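Long-range contact in glycoside Hydrolase Family 43_12 (PDB 7JVH), which probably hydrolyses glycosidic bonds in plant cell-wall polysaccharides such as arabinoxylan-type hemicelluloses: residues S65-S79 / I121-F135. Sequence-based numbering, arbitrary orientation.
Sequences SICRKGDDYYLVNSS and IYAPAIHYNKYNDTF
With CG anti to the backbone N (chi1 -180°) and every later torsion extended, Lys69 runs obliquely over one face of the Tyr128 ring, whose own CG is likewise anti to its N. The result is a CH-pi contact in which Lys69 CG sits 3.7 Å from the Tyr128 ring centroid, while CD runs on towards Phe135. Beyond the ring, Lys69 NZ makes a weak hydrogen bond to Asp133 OD1 (3.2 Å) within a salt bridge. That same oxygen accepts a short bond from Tyr128 OH, above the carboxylate plane, so two groups grip one carboxylate atom. Replacing Tyr128 by an alanine would probably strip the lysine chain of its flat support and leave Asp133 without its hydroxyl partner. Deeper in, the edge of Phe135 is turned towards the face of Tyr74 in an offset edge-to-face pair, the ring planes at 75°, and Cys67 SG lies at the edge of Phe135. Ile126 fills the next layer: its CD1 meets Tyr74 CB at 3.9 Å and its CB meets Val76 CG2 at 3.8 Å. Ile126 N donates to Ser65 OG at 2.8 Å, a hydroxyl also bonded to Asp306. At the far end Pro124 lies against the backbone of Asn77 and Ser78, and Ser79 N bonds weakly to Ile121 O. Strands 65-69 and 125-129 run almost parallel (6°), each at the edge of its own four-stranded antiparallel sheet; side chains, not backbone pairing, join these two strands, as between the innermost strands of adjacent blades in family 43's five-bladed beta-propeller.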
# COMPACT_ATOMS: atom_id res chain seq x y z
N SER A 65 9.23 -4.87 0.20
CA SER A 65 10.35 -5.61 -0.32
C SER A 65 11.43 -4.61 -0.73
O SER A 65 11.13 -3.53 -1.23
CB SER A 65 9.91 -6.44 -1.53
OG SER A 65 11.02 -7.05 -2.16
N ILE A 66 12.69 -5.00 -0.53
CA ILE A 66 13.82 -4.12 -0.71
C ILE A 66 15.03 -4.86 -1.29
O ILE A 66 15.30 -6.00 -0.94
CB ILE A 66 14.18 -3.41 0.63
CG1 ILE A 66 15.30 -2.40 0.44
CG2 ILE A 66 14.53 -4.42 1.71
CD1 ILE A 66 15.36 -1.36 1.55
N CYS A 67 15.74 -4.18 -2.19
CA CYS A 67 16.95 -4.68 -2.78
C CYS A 67 17.99 -3.55 -2.89
O CYS A 67 17.65 -2.37 -2.76
CB CYS A 67 16.66 -5.26 -4.15
SG CYS A 67 16.41 -4.04 -5.44
N ARG A 68 19.25 -3.93 -3.14
CA ARG A 68 20.34 -3.00 -3.30
C ARG A 68 21.18 -3.29 -4.54
O ARG A 68 21.48 -4.44 -4.83
CB ARG A 68 21.25 -3.03 -2.06
CG ARG A 68 22.42 -2.07 -2.11
CD ARG A 68 23.20 -2.07 -0.80
NE ARG A 68 24.58 -1.66 -1.02
CZ ARG A 68 25.46 -1.40 -0.05
NH1 ARG A 68 25.13 -1.54 1.23
NH2 ARG A 68 26.69 -1.01 -0.37
N LYS A 69 21.52 -2.21 -5.27
CA LYS A 69 22.55 -2.22 -6.30
C LYS A 69 23.51 -1.06 -6.00
O LYS A 69 23.11 0.11 -6.06
CB LYS A 69 21.94 -2.05 -7.68
CG LYS A 69 22.96 -2.05 -8.80
CD LYS A 69 22.38 -1.58 -10.11
CE LYS A 69 23.44 -1.58 -11.19
NZ LYS A 69 22.90 -1.03 -12.46
N GLY A 70 24.76 -1.40 -5.66
CA GLY A 70 25.79 -0.43 -5.32
C GLY A 70 25.39 0.46 -4.16
O GLY A 70 25.07 -0.04 -3.06
N ASP A 71 25.39 1.78 -4.39
CA ASP A 71 24.96 2.77 -3.40
C ASP A 71 23.46 2.96 -3.32
O ASP A 71 22.99 3.68 -2.43
CB ASP A 71 25.59 4.14 -3.70
CG ASP A 71 27.10 4.12 -3.63
OD1 ASP A 71 27.67 3.19 -3.00
OD2 ASP A 71 27.72 5.05 -4.21
N ASP A 72 22.71 2.34 -4.24
CA ASP A 72 21.27 2.59 -4.42
C ASP A 72 20.37 1.49 -3.87
O ASP A 72 20.58 0.30 -4.15
CB ASP A 72 20.98 2.78 -5.91
CG ASP A 72 21.64 4.00 -6.47
OD1 ASP A 72 21.40 5.10 -5.91
OD2 ASP A 72 22.37 3.88 -7.47
N TYR A 73 19.36 1.91 -3.08
CA TYR A 73 18.34 1.04 -2.53
C TYR A 73 17.03 1.29 -3.26
O TYR A 73 16.73 2.41 -3.64
CB TYR A 73 18.13 1.29 -1.02
CG TYR A 73 19.33 1.00 -0.15
CD1 TYR A 73 19.65 -0.30 0.22
CD2 TYR A 73 20.16 2.04 0.31
CE1 TYR A 73 20.75 -0.56 1.02
CE2 TYR A 73 21.26 1.78 1.10
CZ TYR A 73 21.55 0.48 1.45
OH TYR A 73 22.65 0.21 2.23
N TYR A 74 16.25 0.21 -3.45
CA TYR A 74 14.92 0.29 -4.05
C TYR A 74 13.94 -0.49 -3.19
O TYR A 74 14.25 -1.57 -2.72
CB TYR A 74 14.92 -0.22 -5.49
CG TYR A 74 15.85 0.57 -6.41
CD1 TYR A 74 17.18 0.22 -6.53
CD2 TYR A 74 15.38 1.65 -7.15
CE1 TYR A 74 18.04 0.93 -7.36
CE2 TYR A 74 16.22 2.35 -7.98
CZ TYR A 74 17.55 2.00 -8.08
OH TYR A 74 18.39 2.70 -8.89
N LEU A 75 12.76 0.10 -2.96
CA LEU A 75 11.77 -0.44 -2.04
C LEU A 75 10.41 -0.36 -2.70
O LEU A 75 10.06 0.66 -3.29
CB LEU A 75 11.79 0.36 -0.74
CG LEU A 75 10.63 0.20 0.25
CD1 LEU A 75 10.77 -1.04 1.12
CD2 LEU A 75 10.52 1.48 1.09
N VAL A 76 9.65 -1.46 -2.61
CA VAL A 76 8.34 -1.57 -3.25
C VAL A 76 7.31 -2.20 -2.32
O VAL A 76 7.66 -2.84 -1.32
CB VAL A 76 8.43 -2.35 -4.57
CG1 VAL A 76 9.36 -1.65 -5.55
CG2 VAL A 76 8.88 -3.79 -4.34
N ASN A 77 6.03 -2.00 -2.67
CA ASN A 77 4.87 -2.37 -1.86
C ASN A 77 3.71 -2.94 -2.71
O ASN A 77 3.61 -2.67 -3.92
CB ASN A 77 4.37 -1.13 -1.12
CG ASN A 77 5.44 -0.49 -0.25
OD1 ASN A 77 6.09 0.50 -0.64
ND2 ASN A 77 5.62 -1.04 0.94
N SER A 78 2.85 -3.73 -2.07
CA SER A 78 1.61 -4.20 -2.66
C SER A 78 0.64 -3.03 -2.78
O SER A 78 0.77 -2.04 -2.07
CB SER A 78 1.00 -5.33 -1.84
OG SER A 78 0.93 -5.02 -0.47
N SER A 79 -0.34 -3.15 -3.69
CA SER A 79 -1.27 -2.07 -4.00
C SER A 79 -2.68 -2.49 -4.39
O SER A 79 -3.56 -1.63 -4.54
CB SER A 79 -0.68 -1.18 -5.10
OG SER A 79 -0.23 -1.93 -6.21
N ILE A 121 -2.88 -6.73 -6.98
CA ILE A 121 -1.45 -6.93 -6.72
C ILE A 121 -1.17 -7.25 -5.25
O ILE A 121 -1.27 -6.39 -4.38
CB ILE A 121 -0.64 -5.70 -7.13
CG1 ILE A 121 -0.84 -5.37 -8.61
CG2 ILE A 121 0.83 -5.92 -6.83
CD1 ILE A 121 -0.42 -6.45 -9.57
N TYR A 122 -0.80 -8.51 -5.00
CA TYR A 122 -0.42 -8.99 -3.66
C TYR A 122 1.08 -8.67 -3.38
O TYR A 122 1.71 -7.88 -4.09
CB TYR A 122 -0.75 -10.48 -3.53
CG TYR A 122 -2.20 -10.75 -3.14
CD1 TYR A 122 -3.25 -9.91 -3.58
CD2 TYR A 122 -2.54 -11.84 -2.35
CE1 TYR A 122 -4.57 -10.16 -3.22
CE2 TYR A 122 -3.86 -12.07 -1.97
CZ TYR A 122 -4.87 -11.22 -2.42
OH TYR A 122 -6.16 -11.45 -2.03
N ALA A 123 1.62 -9.26 -2.31
CA ALA A 123 2.99 -9.01 -1.86
C ALA A 123 3.99 -8.97 -3.01
O ALA A 123 4.12 -9.92 -3.77
CB ALA A 123 3.42 -10.05 -0.85
N PRO A 124 4.70 -7.84 -3.20
CA PRO A 124 5.80 -7.76 -4.16
C PRO A 124 7.12 -8.26 -3.58
O PRO A 124 7.31 -8.19 -2.36
CB PRO A 124 5.88 -6.26 -4.43
CG PRO A 124 5.50 -5.64 -3.14
CD PRO A 124 4.45 -6.54 -2.54
N ALA A 125 8.00 -8.77 -4.44
CA ALA A 125 9.40 -9.02 -4.11
C ALA A 125 10.31 -8.48 -5.22
O ALA A 125 10.30 -8.98 -6.34
CB ALA A 125 9.64 -10.51 -3.89
N ILE A 126 11.07 -7.42 -4.91
CA ILE A 126 12.03 -6.82 -5.84
C ILE A 126 13.43 -7.42 -5.57
O ILE A 126 13.73 -7.82 -4.46
CB ILE A 126 12.02 -5.27 -5.76
CG1 ILE A 126 12.78 -4.67 -6.95
CG2 ILE A 126 12.61 -4.76 -4.45
CD1 ILE A 126 12.81 -3.15 -6.97
N HIS A 127 14.26 -7.50 -6.61
CA HIS A 127 15.57 -8.14 -6.53
C HIS A 127 16.49 -7.53 -7.55
O HIS A 127 16.05 -7.08 -8.59
CB HIS A 127 15.46 -9.63 -6.85
CG HIS A 127 14.59 -10.38 -5.89
ND1 HIS A 127 15.10 -10.95 -4.75
CD2 HIS A 127 13.27 -10.72 -5.92
CE1 HIS A 127 14.13 -11.56 -4.08
NE2 HIS A 127 13.02 -11.46 -4.79
N TYR A 128 17.79 -7.54 -7.24
CA TYR A 128 18.83 -7.21 -8.21
C TYR A 128 19.75 -8.40 -8.38
O TYR A 128 20.35 -8.88 -7.42
CB TYR A 128 19.63 -5.98 -7.79
CG TYR A 128 20.82 -5.75 -8.69
CD1 TYR A 128 20.64 -5.18 -9.94
CD2 TYR A 128 22.10 -6.13 -8.30
CE1 TYR A 128 21.73 -4.98 -10.79
CE2 TYR A 128 23.18 -5.93 -9.14
CZ TYR A 128 22.99 -5.36 -10.38
OH TYR A 128 24.06 -5.16 -11.20
N ASN A 129 19.84 -8.88 -9.62
CA ASN A 129 20.73 -9.95 -10.00
C ASN A 129 22.04 -9.34 -10.50
O ASN A 129 22.10 -8.79 -11.61
CB ASN A 129 20.08 -10.82 -11.07
CG ASN A 129 20.93 -12.01 -11.45
OD1 ASN A 129 22.04 -12.19 -10.96
ND2 ASN A 129 20.41 -12.83 -12.34
N LYS A 130 23.08 -9.43 -9.67
CA LYS A 130 24.39 -8.87 -9.97
C LYS A 130 25.12 -9.65 -11.06
O LYS A 130 26.04 -9.13 -11.69
CB LYS A 130 25.24 -8.78 -8.70
CG LYS A 130 25.72 -10.11 -8.18
CD LYS A 130 26.39 -9.95 -6.82
CE LYS A 130 26.73 -11.30 -6.23
NZ LYS A 130 27.91 -11.30 -5.30
N TYR A 131 24.70 -10.90 -11.28
CA TYR A 131 25.33 -11.79 -12.26
C TYR A 131 24.94 -11.44 -13.70
O TYR A 131 25.73 -11.64 -14.61
CB TYR A 131 25.03 -13.26 -11.94
CG TYR A 131 25.44 -13.65 -10.54
CD1 TYR A 131 26.79 -13.82 -10.20
CD2 TYR A 131 24.49 -13.82 -9.54
CE1 TYR A 131 27.17 -14.15 -8.91
CE2 TYR A 131 24.86 -14.18 -8.26
CZ TYR A 131 26.19 -14.34 -7.95
OH TYR A 131 26.56 -14.69 -6.67
N ASN A 132 23.71 -10.94 -13.89
CA ASN A 132 23.25 -10.43 -15.19
C ASN A 132 22.80 -8.96 -15.14
O ASN A 132 22.08 -8.50 -16.01
CB ASN A 132 22.15 -11.33 -15.77
CG ASN A 132 20.82 -11.18 -15.04
OD1 ASN A 132 20.71 -10.43 -14.08
ND2 ASN A 132 19.81 -11.90 -15.51
N ASP A 133 23.22 -8.24 -14.09
CA ASP A 133 22.98 -6.81 -13.93
C ASP A 133 21.54 -6.42 -14.30
O ASP A 133 21.30 -5.48 -15.07
CB ASP A 133 24.02 -6.00 -14.74
CG ASP A 133 23.99 -4.51 -14.45
OD1 ASP A 133 23.49 -4.08 -13.39
OD2 ASP A 133 24.49 -3.75 -15.31
N THR A 134 20.57 -7.15 -13.73
CA THR A 134 19.16 -7.04 -14.09
C THR A 134 18.29 -7.00 -12.86
O THR A 134 18.53 -7.75 -11.91
CB THR A 134 18.68 -8.21 -14.98
OG1 THR A 134 19.58 -8.40 -16.08
CG2 THR A 134 17.27 -7.93 -15.53
N PHE A 135 17.27 -6.14 -12.91
CA PHE A 135 16.26 -6.03 -11.85
C PHE A 135 15.04 -6.91 -12.17
O PHE A 135 14.73 -7.18 -13.33
CB PHE A 135 15.84 -4.57 -11.66
CG PHE A 135 16.91 -3.70 -11.05
CD1 PHE A 135 17.90 -3.11 -11.86
CD2 PHE A 135 16.93 -3.45 -9.69
CE1 PHE A 135 18.88 -2.31 -11.31
CE2 PHE A 135 17.91 -2.64 -9.13
CZ PHE A 135 18.89 -2.07 -9.94